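Local coordinates for structural polyprotein, VP3 (Israeli acute paralysis virus, PDB 5CDD), which probably serves as a structural subunit of the viral capsid, as one of the jelly-roll coat proteins cut from a longer polyprotein, at residues M212-Y220 against V268-G278. Sequence-based numbering, arbitrary orientation.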
ATOM      1  N   MET B 212      34.683 -12.731  29.477  1.00 32.84           N
ATOM      2  CA  MET B 212      33.674 -13.224  28.554  1.00 30.79           C
ATOM      3  C   MET B 212      34.333 -13.887  27.345  1.00 30.15           C
ATOM      4  O   MET B 212      33.826 -14.870  26.802  1.00 29.13           O
ATOM      5  CB  MET B 212      32.796 -12.071  28.092  1.00 30.55           C
ATOM      6  CG  MET B 212      31.978 -11.435  29.187  1.00 30.73           C
ATOM      7  SD  MET B 212      30.811 -10.257  28.498  1.00 32.44           S
ATOM      8  CE  MET B 212      29.282 -11.113  28.808  1.00 36.86           C
ATOM      9  N   PHE B 213      35.467 -13.329  26.932  1.00 28.82           N
ATOM     10  CA  PHE B 213      36.227 -13.834  25.798  1.00 28.02           C
ATOM     11  C   PHE B 213      37.711 -13.724  26.133  1.00 28.95           C
ATOM     12  O   PHE B 213      38.102 -12.920  26.981  1.00 30.31           O
ATOM     13  CB  PHE B 213      35.951 -12.994  24.550  1.00 27.61           C
ATOM     14  CG  PHE B 213      34.498 -12.896  24.176  1.00 26.80           C
ATOM     15  CD1 PHE B 213      33.836 -13.974  23.599  1.00 26.42           C
ATOM     16  CD2 PHE B 213      33.803 -11.704  24.363  1.00 26.48           C
ATOM     17  CE1 PHE B 213      32.503 -13.866  23.208  1.00 24.61           C
ATOM     18  CE2 PHE B 213      32.473 -11.585  23.976  1.00 25.59           C
ATOM     19  CZ  PHE B 213      31.822 -12.668  23.396  1.00 24.90           C
ATOM     20  N   LEU B 214      38.535 -14.527  25.466  1.00 28.73           N
ATOM     21  CA  LEU B 214      39.979 -14.496  25.678  1.00 27.73           C
ATOM     22  C   LEU B 214      40.664 -14.032  24.397  1.00 27.99           C
ATOM     23  O   LEU B 214      40.118 -14.181  23.305  1.00 28.72           O
ATOM     24  CB  LEU B 214      40.494 -15.880  26.076  1.00 27.28           C
ATOM     25  CG  LEU B 214      40.140 -16.362  27.484  1.00 26.04           C
ATOM     26  CD1 LEU B 214      40.590 -17.800  27.661  1.00 26.69           C
ATOM     27  CD2 LEU B 214      40.806 -15.468  28.516  1.00 24.62           C
ATOM     28  N   LYS B 215      41.859 -13.465  24.534  1.00 28.22           N
ATOM     29  CA  LYS B 215      42.596 -12.975  23.379  1.00 29.02           C
ATOM     30  C   LYS B 215      43.004 -14.109  22.448  1.00 29.48           C
ATOM     31  O   LYS B 215      43.045 -15.270  22.851  1.00 30.08           O
ATOM     32  CB  LYS B 215      43.827 -12.186  23.839  1.00 30.01           C
ATOM     33  CG  LYS B 215      43.486 -10.858  24.518  1.00 31.81           C
ATOM     34  CD  LYS B 215      44.735 -10.022  24.787  1.00 34.37           C
ATOM     35  CE  LYS B 215      44.385  -8.611  25.260  1.00 33.94           C
ATOM     36  NZ  LYS B 215      43.706  -8.588  26.585  1.00 35.92           N
ATOM     37  N   THR B 216      43.303 -13.770  21.199  1.00 30.30           N
ATOM     38  CA  THR B 216      43.694 -14.768  20.212  1.00 31.34           C
ATOM     39  C   THR B 216      45.150 -14.646  19.774  1.00 32.69           C
ATOM     40  O   THR B 216      45.566 -15.290  18.813  1.00 33.30           O
ATOM     41  CB  THR B 216      42.805 -14.674  18.951  1.00 31.36           C
ATOM     42  OG1 THR B 216      43.000 -13.396  18.331  1.00 31.63           O
ATOM     43  CG2 THR B 216      41.337 -14.860  19.315  1.00 31.10           C
ATOM     44  N   ALA B 217      45.918 -13.825  20.479  1.00 34.10           N
ATOM     45  CA  ALA B 217      47.323 -13.616  20.153  1.00 35.05           C
ATOM     46  C   ALA B 217      48.116 -14.917  20.240  1.00 36.80           C
ATOM     47  O   ALA B 217      48.921 -15.232  19.360  1.00 37.40           O
ATOM     48  CB  ALA B 217      47.922 -12.574  21.093  1.00 35.15           C
ATOM     49  N   GLY B 218      47.877 -15.675  21.303  1.00 37.15           N
ATOM     50  CA  GLY B 218      48.589 -16.928  21.483  1.00 37.03           C
ATOM     51  C   GLY B 218      50.098 -16.807  21.636  1.00 37.57           C
ATOM     52  O   GLY B 218      50.590 -15.955  22.379  1.00 38.15           O
ATOM     53  N   ILE B 219      50.835 -17.660  20.928  1.00 37.51           N
ATOM     54  CA  ILE B 219      52.299 -17.673  20.998  1.00 36.98           C
ATOM     55  C   ILE B 219      52.964 -16.647  20.075  1.00 37.19           C
ATOM     56  O   ILE B 219      54.168 -16.422  20.151  1.00 38.56           O
ATOM     57  CB  ILE B 219      52.853 -19.085  20.643  1.00 36.12           C
ATOM     58  CG1 ILE B 219      54.318 -19.215  21.062  1.00 35.00           C
ATOM     59  CG2 ILE B 219      52.679 -19.352  19.151  1.00 35.19           C
ATOM     60  CD1 ILE B 219      54.526 -19.191  22.573  1.00 34.15           C
ATOM     61  N   TYR B 220      52.178 -16.020  19.208  1.00 36.99           N
ATOM     62  CA  TYR B 220      52.707 -15.032  18.268  1.00 36.94           C
ATOM     63  C   TYR B 220      53.591 -13.966  18.912  1.00 37.50           C
ATOM     64  O   TYR B 220      53.134 -13.165  19.728  1.00 37.62           O
ATOM     65  CB  TYR B 220      51.552 -14.358  17.517  1.00 37.50           C
ATOM     66  CG  TYR B 220      51.976 -13.379  16.439  1.00 38.33           C
ATOM     67  CD1 TYR B 220      52.470 -12.116  16.767  1.00 38.67           C
ATOM     68  CD2 TYR B 220      51.842 -13.703  15.091  1.00 37.34           C
ATOM     69  CE1 TYR B 220      52.811 -11.194  15.776  1.00 37.48           C
ATOM     70  CE2 TYR B 220      52.182 -12.788  14.088  1.00 37.22           C
ATOM     71  CZ  TYR B 220      52.664 -11.536  14.439  1.00 38.01           C
ATOM     72  OH  TYR B 220      52.986 -10.625  13.459  1.00 39.14           O
ATOM     73  N   VAL B 268      32.720 -19.295  19.151  1.00 31.62           N
ATOM     74  CA  VAL B 268      32.193 -17.965  18.902  1.00 31.58           C
ATOM     75  C   VAL B 268      33.405 -17.043  18.881  1.00 30.81           C
ATOM     76  O   VAL B 268      34.281 -17.143  19.740  1.00 30.29           O
ATOM     77  CB  VAL B 268      31.209 -17.505  20.003  1.00 31.50           C
ATOM     78  CG1 VAL B 268      30.080 -18.489  20.132  1.00 31.91           C
ATOM     79  CG2 VAL B 268      31.915 -17.365  21.324  1.00 32.50           C
ATOM     80  N   VAL B 269      33.472 -16.175  17.880  1.00 31.11           N
ATOM     81  CA  VAL B 269      34.583 -15.245  17.764  1.00 30.05           C
ATOM     82  C   VAL B 269      34.076 -13.814  17.807  1.00 31.43           C
ATOM     83  O   VAL B 269      32.940 -13.533  17.413  1.00 33.27           O
ATOM     84  CB  VAL B 269      35.365 -15.470  16.462  1.00 28.35           C
ATOM     85  CG1 VAL B 269      36.028 -16.835  16.492  1.00 25.64           C
ATOM     86  CG2 VAL B 269      34.438 -15.355  15.268  1.00 26.09           C
ATOM     87  N   VAL B 270      34.918 -12.910  18.296  1.00 31.88           N
ATOM     88  CA  VAL B 270      34.547 -11.505  18.399  1.00 32.62           C
ATOM     89  C   VAL B 270      35.530 -10.620  17.638  1.00 35.37           C
ATOM     90  O   VAL B 270      36.739 -10.844  17.685  1.00 35.35           O
ATOM     91  CB  VAL B 270      34.502 -11.059  19.873  1.00 30.11           C
ATOM     92  CG1 VAL B 270      34.042  -9.611  19.972  1.00 29.98           C
ATOM     93  CG2 VAL B 270      33.570 -11.967  20.649  1.00 28.89           C
ATOM     94  N   GLU B 271      34.953  -9.654  16.936  1.00 38.95           N
ATOM     95  CA  GLU B 271      35.689  -8.683  16.167  1.00 41.24           C
ATOM     96  C   GLU B 271      36.057  -9.307  14.845  1.00 43.31           C
ATOM     97  O   GLU B 271      36.071 -10.536  14.711  1.00 47.04           O
ATOM     98  CB  GLU B 271      36.958  -8.259  16.908  1.00 41.54           C
ATOM     99  CG  GLU B 271      37.643  -7.039  16.315  1.00 42.10           C
ATOM    100  CD  GLU B 271      38.314  -6.179  17.368  1.00 44.32           C
ATOM    101  OE1 GLU B 271      38.607  -6.699  18.465  1.00 47.89           O
ATOM    102  OE2 GLU B 271      38.549  -4.982  17.100  1.00 46.42           O
ATOM    103  N   PRO B 272      36.390  -8.408  13.844  1.00 44.37           N
ATOM    104  CA  PRO B 272      36.806  -9.039  12.596  1.00 41.93           C
ATOM    105  C   PRO B 272      38.197  -8.503  12.312  1.00 40.53           C
ATOM    106  O   PRO B 272      38.404  -7.728  11.374  1.00 41.14           O
ATOM    107  CB  PRO B 272      35.811  -8.435  11.608  1.00 42.05           C
ATOM    108  CG  PRO B 272      35.651  -7.011  12.084  1.00 47.18           C
ATOM    109  CD  PRO B 272      36.156  -6.932  13.509  1.00 47.91           C
ATOM    110  N   LYS B 273      39.160  -8.908  13.136  1.00 37.15           N
ATOM    111  CA  LYS B 273      40.508  -8.382  12.925  1.00 33.53           C
ATOM    112  C   LYS B 273      41.515  -9.138  13.789  1.00 32.78           C
ATOM    113  O   LYS B 273      41.233  -9.452  14.945  1.00 33.38           O
ATOM    114  CB  LYS B 273      40.553  -6.892  13.277  1.00 31.08           C
ATOM    115  CG  LYS B 273      41.954  -6.313  13.345  1.00 30.47           C
ATOM    116  CD  LYS B 273      41.950  -4.839  13.672  1.00 28.42           C
ATOM    117  CE  LYS B 273      43.371  -4.315  13.726  1.00 27.79           C
ATOM    118  NZ  LYS B 273      43.486  -2.953  13.147  1.00 28.50           N
ATOM    119  N   PRO B 274      42.699  -9.455  13.235  1.00 31.78           N
ATOM    120  CA  PRO B 274      43.714 -10.176  14.010  1.00 31.63           C
ATOM    121  C   PRO B 274      44.127  -9.339  15.221  1.00 33.07           C
ATOM    122  O   PRO B 274      44.120  -8.108  15.166  1.00 34.52           O
ATOM    123  CB  PRO B 274      44.859 -10.333  13.015  1.00 30.68           C
ATOM    124  CG  PRO B 274      44.166 -10.344  11.693  1.00 30.70           C
ATOM    125  CD  PRO B 274      43.142  -9.259  11.845  1.00 31.12           C
ATOM    126  N   LEU B 275      44.491 -10.002  16.312  1.00 33.78           N
ATOM    127  CA  LEU B 275      44.913  -9.289  17.513  1.00 33.66           C
ATOM    128  C   LEU B 275      46.428  -9.088  17.493  1.00 34.62           C
ATOM    129  O   LEU B 275      46.985  -8.385  18.335  1.00 35.02           O
ATOM    130  CB  LEU B 275      44.509 -10.076  18.762  1.00 31.89           C
ATOM    131  CG  LEU B 275      44.689  -9.357  20.100  1.00 29.87           C
ATOM    132  CD1 LEU B 275      43.780  -8.140  20.152  1.00 28.96           C
ATOM    133  CD2 LEU B 275      44.358 -10.303  21.235  1.00 30.28           C
ATOM    134  N   THR B 276      47.083  -9.709  16.517  1.00 35.70           N
ATOM    135  CA  THR B 276      48.531  -9.631  16.367  1.00 35.61           C
ATOM    136  C   THR B 276      48.998  -8.284  15.822  1.00 36.76           C
ATOM    137  O   THR B 276      48.209  -7.520  15.265  1.00 37.84           O
ATOM    138  CB  THR B 276      49.035 -10.744  15.435  1.00 34.87           C
ATOM    139  OG1 THR B 276      48.399 -10.616  14.155  1.00 32.53           O
ATOM    140  CG2 THR B 276      48.710 -12.111  16.025  1.00 31.71           C
ATOM    141  N   SER B 277      50.289  -8.007  15.986  1.00 37.49           N
ATOM    142  CA  SER B 277      50.876  -6.755  15.525  1.00 38.10           C
ATOM    143  C   SER B 277      51.102  -6.756  14.020  1.00 38.10           C
ATOM    144  O   SER B 277      51.333  -5.706  13.419  1.00 39.46           O
ATOM    145  CB  SER B 277      52.209  -6.507  16.234  1.00 38.10           C
ATOM    146  OG  SER B 277      53.147  -7.520  15.915  1.00 40.91           O
ATOM    147  N   GLY B 278      51.043  -7.938  13.415  1.00 37.54           N
ATOM    148  CA  GLY B 278      51.239  -8.039  11.983  1.00 37.27           C
ATOM    149  C   GLY B 278      50.033  -8.643  11.290  1.00 38.69           C
ATOM    150  O   GLY B 278      49.114  -9.124  11.952  1.00 38.68           O
TER
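Leu275 turns one methyl, CD2, into the bend of the chain at Lys215-Ala217. There CD2 lies 3.3 Å from CB of Lys215 and 4.2 Å from CB of Ala217. A branched, purely apolar side chain suits this place, because the lysine offers only methylenes here: its stem passes the leucine while the amine goes on to a hydrogen bond with Gln150 of a neighbouring subunit. Thr216 adds to the same patch, its OG1 passing 3.7 Å from CB of Leu275; this hydroxyl is satisfied by the carbonyl of Phe130.

Tyr220, the last residue of the type II' turn that starts at Ala217, sets its ring across Thr276 at about a right angle. CG2 of Thr276 sits over one face, 3.7 Å from the centroid of the Tyr220 ring, in a CH-pi contact offset toward the rim. A chi1 of 59° puts Thr276 OG1 between the backbone N and the carbonyl carbon, where it donates to O of Gly278 at 2.8 Å, and turns the methyl to the ring. A threonine can do both jobs at once.

At the other end, Val270 places CG2 over the centre of the Phe213 ring in a CH-pi contact, and Val268 CG2 meets the ring edge, 4.0 Å from CE1 of Phe213. Both valines point toward the ring from strand 267-270, its flat face seating the Val270 methyl.

Strands 214-215 and 267-270 both pair antiparallel with strand 132-144, and Phe213 also rests on Tyr132 and Arg134. The contact lies near the start of that strand in the VP3 domain, whose Rhv family is consistent with a picornavirus-like jelly roll. Beyond both strands the segments run on as loops; Lys215 and Ala217 pack on Asn229 of helix 228-231.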